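Local atomic coordinates of (5-formylfuran-3-yl)methyl phosphate transaminase (Methanococcus jannaschii, PDB entry 2Z61), a protein that catalyses the pyridoxal-phosphate-dependent transfer of an amino group from alanine to a furancarboxaldehyde phosphate, giving the aminomethyl-furan precursor of methanofuran. Residues P121-P124 with C125-N128; E206-N210 with L211-I215. One frame throughout, in Å; residues are numbered along the deposited sequence.

Interaction 1. Residues P121-P124 with C125-N128; sequences PCYP and CYKN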
loop_
_atom_site.group_PDB
_atom_site.type_symbol
_atom_site.label_atom_id
_atom_site.label_comp_id
_atom_site.label_asym_id
_atom_site.label_seq_id
_atom_site.Cartn_x
_atom_site.Cartn_y
_atom_site.Cartn_z
ATOM N N PRO A 121 -0.601 12.238 24.351
ATOM C CA PRO A 121 0.052 11.335 23.394
ATOM C C PRO A 121 -0.874 10.807 22.298
ATOM O O PRO A 121 -2.095 10.898 22.412
ATOM C CB PRO A 121 0.542 10.214 24.287
ATOM C CG PRO A 121 -0.624 10.057 25.220
ATOM C CD PRO A 121 -0.965 11.500 25.576
ATOM N N CYS A 122 -0.278 10.239 21.249
ATOM C CA CYS A 122 -1.037 9.680 20.130
ATOM C C CYS A 122 -0.218 8.647 19.350
ATOM O O CYS A 122 0.907 8.313 19.725
ATOM C CB CYS A 122 -1.478 10.794 19.178
ATOM S SG CYS A 122 -0.232 11.291 17.964
ATOM N N TYR A 123 -0.795 8.149 18.257
ATOM C CA TYR A 123 -0.147 7.165 17.387
ATOM C C TYR A 123 1.101 7.811 16.764
ATOM O O TYR A 123 1.002 8.812 16.068
ATOM C CB TYR A 123 -1.117 6.741 16.283
ATOM C CG TYR A 123 -0.647 5.582 15.434
ATOM C CD1 TYR A 123 -0.694 5.648 14.040
ATOM C CD2 TYR A 123 -0.193 4.403 16.022
ATOM C CE1 TYR A 123 -0.299 4.567 13.256
ATOM C CE2 TYR A 123 0.202 3.319 15.252
ATOM C CZ TYR A 123 0.147 3.408 13.872
ATOM O OH TYR A 123 0.543 2.329 13.115
ATOM N N PRO A 124 2.287 7.225 16.994
ATOM C CA PRO A 124 3.561 7.742 16.470
ATOM C C PRO A 124 3.677 8.036 14.976
ATOM O O PRO A 124 4.462 8.897 14.581
ATOM C CB PRO A 124 4.584 6.704 16.946
ATOM C CG PRO A 124 3.768 5.448 17.088
ATOM C CD PRO A 124 2.493 5.954 17.710
ATOM N N CYS A 125 2.899 7.340 14.151
ATOM C CA CYS A 125 2.953 7.548 12.708
ATOM C C CYS A 125 2.301 8.841 12.229
ATOM O O CYS A 125 2.647 9.348 11.158
ATOM C CB CYS A 125 2.326 6.357 11.974
ATOM S SG CYS A 125 3.105 4.762 12.364
ATOM N N TYR A 126 1.367 9.379 13.010
ATOM C CA TYR A 126 0.690 10.620 12.627
ATOM C C TYR A 126 1.690 11.730 12.290
ATOM O O TYR A 126 1.669 12.276 11.186
ATOM C CB TYR A 126 -0.248 11.100 13.753
ATOM C CG TYR A 126 -1.467 10.225 14.016
ATOM C CD1 TYR A 126 -2.191 10.356 15.204
ATOM C CD2 TYR A 126 -1.903 9.273 13.087
ATOM C CE1 TYR A 126 -3.311 9.568 15.464
ATOM C CE2 TYR A 126 -3.026 8.473 13.339
ATOM C CZ TYR A 126 -3.724 8.627 14.530
ATOM O OH TYR A 126 -4.827 7.844 14.797
ATOM N N LYS A 127 2.559 12.070 13.239
ATOM C CA LYS A 127 3.539 13.132 13.001
ATOM C C LYS A 127 4.406 12.889 11.758
ATOM O O LYS A 127 4.741 13.828 11.044
ATOM C CB LYS A 127 4.433 13.336 14.232
ATOM C CG LYS A 127 5.430 12.222 14.505
ATOM C CD LYS A 127 6.267 12.531 15.742
ATOM C CE LYS A 127 7.253 11.413 16.067
ATOM N NZ LYS A 127 6.582 10.157 16.499
ATOM N N ASN A 128 4.761 11.641 11.485
ATOM C CA ASN A 128 5.580 11.374 10.307
ATOM C C ASN A 128 4.836 11.638 9.001
ATOM O O ASN A 128 5.399 12.208 8.059
ATOM C CB ASN A 128 6.129 9.945 10.347
ATOM C CG ASN A 128 7.263 9.797 11.347
ATOM O OD1 ASN A 128 8.072 10.715 11.509
ATOM N ND2 ASN A 128 7.340 8.646 12.012
HETATM O O HOH W 1 2.620 11.593 16.224
#
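The ring of Tyr-126 receives the side chain of Tyr-123 on one face: Tyr-123 CB sits over its centre, 3.7 Å from the centroid, and the edge of the Tyr-123 ring is directed at the same face, an edge-to-face pair with planes at 73°. In turn, Tyr-123 has the backbone N of Cys-125 above one face, near the rim, and the Tyr-126 ring at its edge. Two cysteines add oblique sulfur-aromatic contacts, Cys-122 SG beside Tyr-126 CD1 at 3.5 Å and Cys-125 SG near Tyr-123 CE1 and CZ.

This is the entry into helix 125-132, which follows strand 115-119 in the large domain of the class I aminotransferase fold. With CG anti to the backbone N (chi1 -171°), Tyr-123 directs its ring past Cys-125, whose CB lies 3.4 Å from Tyr-123 CE1. The same tyrosine's carbonyl takes part in the first turn: Tyr-126 N donates to Tyr-123 O over 3.1 Å, and water 1 donates to that oxygen while accepting from Lys-127 N. Around the pair, Tyr-126 lies on Ile-159 and Asn-161 of strand 155-161, and its hydroxyl bonds to Asp-189. Asn-128 ND2 reaches Asn-250 of the second subunit, so the helix also meets the dimer interface.

Lys-127 runs extended from CB to CE and then bends at chi4 (-67°), which brings its ammonium back to the first turn; NZ meets Pro-124 O at 3.1 Å, in the carbonyl plane and on a lone pair.

Interaction 2. Residues E206-N210 with L211-I215; sequences EFDEN and LEKTI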
loop_
_atom_site.group_PDB
_atom_site.type_symbol
_atom_site.label_atom_id
_atom_site.label_comp_id
_atom_site.label_asym_id
_atom_site.label_seq_id
_atom_site.Cartn_x
_atom_site.Cartn_y
_atom_site.Cartn_z
ATOM N N GLU A 206 -21.756 10.453 13.369
ATOM C CA GLU A 206 -22.867 10.938 14.183
ATOM C C GLU A 206 -22.927 12.462 14.315
ATOM O O GLU A 206 -23.970 13.010 14.664
ATOM C CB GLU A 206 -22.817 10.282 15.572
ATOM C CG GLU A 206 -23.084 8.780 15.521
ATOM C CD GLU A 206 -22.841 8.077 16.845
ATOM O OE1 GLU A 206 -21.714 8.158 17.374
ATOM O OE2 GLU A 206 -23.780 7.431 17.357
ATOM N N PHE A 207 -21.825 13.147 14.023
ATOM C CA PHE A 207 -21.783 14.604 14.121
ATOM C C PHE A 207 -21.828 15.299 12.762
ATOM O O PHE A 207 -22.175 16.477 12.661
ATOM C CB PHE A 207 -20.524 15.049 14.867
ATOM C CG PHE A 207 -20.363 14.409 16.211
ATOM C CD1 PHE A 207 -19.769 13.159 16.335
ATOM C CD2 PHE A 207 -20.845 15.039 17.356
ATOM C CE1 PHE A 207 -19.658 12.541 17.579
ATOM C CE2 PHE A 207 -20.739 14.428 18.604
ATOM C CZ PHE A 207 -20.145 13.175 18.714
ATOM N N ASP A 208 -21.473 14.567 11.718
ATOM C CA ASP A 208 -21.458 15.117 10.370
ATOM C C ASP A 208 -21.912 14.011 9.421
ATOM O O ASP A 208 -21.122 13.444 8.667
ATOM C CB ASP A 208 -20.036 15.595 10.044
ATOM C CG ASP A 208 -19.888 16.072 8.620
ATOM O OD1 ASP A 208 -20.867 16.607 8.063
ATOM O OD2 ASP A 208 -18.788 15.926 8.055
ATOM N N GLU A 209 -23.204 13.708 9.481
ATOM C CA GLU A 209 -23.800 12.652 8.672
ATOM C C GLU A 209 -23.668 12.814 7.163
ATOM O O GLU A 209 -23.874 11.858 6.418
ATOM C CB GLU A 209 -25.272 12.485 9.050
ATOM C CG GLU A 209 -25.469 12.106 10.509
ATOM C CD GLU A 209 -26.928 11.991 10.894
ATOM O OE1 GLU A 209 -27.682 12.963 10.667
ATOM O OE2 GLU A 209 -27.322 10.929 11.424
ATOM N N ASN A 210 -23.324 14.014 6.710
ATOM C CA ASN A 210 -23.154 14.250 5.280
ATOM C C ASN A 210 -21.676 14.271 4.909
ATOM O O ASN A 210 -21.316 14.551 3.767
ATOM C CB ASN A 210 -23.805 15.569 4.863
ATOM C CG ASN A 210 -25.315 15.509 4.920
ATOM O OD1 ASN A 210 -25.933 14.631 4.316
ATOM N ND2 ASN A 210 -25.921 16.449 5.638
ATOM N N LEU A 211 -20.826 13.977 5.888
ATOM C CA LEU A 211 -19.384 13.949 5.671
ATOM C C LEU A 211 -18.932 15.184 4.905
ATOM O O LEU A 211 -18.126 15.092 3.975
ATOM C CB LEU A 211 -19.009 12.688 4.898
ATOM C CG LEU A 211 -19.542 11.396 5.518
ATOM C CD1 LEU A 211 -19.544 10.290 4.474
ATOM C CD2 LEU A 211 -18.700 11.025 6.728
ATOM N N GLU A 212 -19.464 16.334 5.305
ATOM C CA GLU A 212 -19.136 17.606 4.681
ATOM C C GLU A 212 -17.698 17.992 4.968
ATOM O O GLU A 212 -16.994 18.499 4.093
ATOM C CB GLU A 212 -20.061 18.706 5.204
ATOM C CG GLU A 212 -21.532 18.482 4.891
ATOM C CD GLU A 212 -22.431 19.552 5.493
ATOM O OE1 GLU A 212 -23.666 19.460 5.309
ATOM O OE2 GLU A 212 -21.902 20.481 6.150
ATOM N N LYS A 213 -17.262 17.760 6.202
ATOM C CA LYS A 213 -15.903 18.112 6.581
ATOM C C LYS A 213 -15.179 17.018 7.364
ATOM O O LYS A 213 -14.247 17.292 8.119
ATOM C CB LYS A 213 -15.917 19.417 7.379
ATOM C CG LYS A 213 -16.821 19.392 8.600
ATOM C CD LYS A 213 -17.019 20.789 9.181
ATOM C CE LYS A 213 -15.699 21.522 9.350
ATOM N NZ LYS A 213 -15.882 22.918 9.841
ATOM N N THR A 214 -15.607 15.775 7.189
ATOM C CA THR A 214 -14.941 14.684 7.879
ATOM C C THR A 214 -14.489 13.570 6.942
ATOM O O THR A 214 -15.106 13.309 5.906
ATOM C CB THR A 214 -15.828 14.033 8.982
ATOM O OG1 THR A 214 -16.302 12.759 8.535
ATOM C CG2 THR A 214 -17.006 14.902 9.312
ATOM N N ILE A 215 -13.382 12.940 7.311
ATOM C CA ILE A 215 -12.855 11.809 6.567
ATOM C C ILE A 215 -12.746 10.738 7.638
ATOM O O ILE A 215 -12.020 10.891 8.614
ATOM C CB ILE A 215 -11.473 12.088 5.962
ATOM C CG1 ILE A 215 -11.544 13.330 5.069
ATOM C CG2 ILE A 215 -11.029 10.887 5.141
ATOM C CD1 ILE A 215 -10.257 13.649 4.330
#
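Leu-211 comes first, its N donating to Asp-208 O over 2.8 Å. The leucine itself has positive phi and psi (47°/44°), a left-handed conformation that turns the chain back beside the Asp-208 carboxylate. Its side chain lies against Ile-205 and Ile-235.

At Glu-212 the backbone N gives its hydrogen to Asp-208 OD1 at 3.1 Å, through the syn lone pair. The Glu-212 side chain runs next to that of Asn-210, both pointing the same way, with CG of Glu-212 3.7 Å from CB of Asn-210 and the terminal amide and carboxylate planes almost parallel. Glu-212 OE2 is also 4.4 Å from Asp-208 OD1, a proximity of like charges which may raise the proton affinity of one of them, though the two N-H donors to the Asp-208 carboxylate would offset this.

Next, Lys-213 N points to Asp-208 OD2 at 3.0 Å, though this oxygen is modelled too close to a neighbour for its position to be trusted fully. The backbone from Asp-208 to Leu-211 forms a type I beta turn, and beyond it two successive amides face the carboxylate of the turn's first residue, in the connection that leads into strand 214-219 of the large-domain sheet. Asp-208 is set for this by holding CG anti to its own nitrogen (chi1 175°). An alanine here would remove both carboxylate acceptors and is likely to leave the N-H groups of Glu-212 and Lys-213 without these mates. Lys-213 NZ bonds to Tyr-180 O.

The strand begins at Thr-214, whose side chain, like that of Asp-208, touches Tyr-180 of helix 173-182, while Thr-214 O accepts from Ser-236 OG.

Interaction 1 comes first along the chain and is complete well before interaction 2. Their centres lie 23 Å apart and their nearest atoms about 10 Å, so they do not touch. Both belong to connections of the seven-stranded mixed sheet: 121-128 leaves strand 115-119 and enters helix 125-132, whereas 206-215 leads into strand 214-219. Strands 155-161 and 185-189 separate 115-119 from 214-219 in the sheet. Interaction 1 is buried and reaches the second subunit; interaction 2 is farther from the chain centre, partly buried, and touched by no other chain of the dimer. Strand 214-219 ends shortly before Lys-222, the lysine that carries pyridoxal phosphate, so interaction 2 begins the strand leading to that residue.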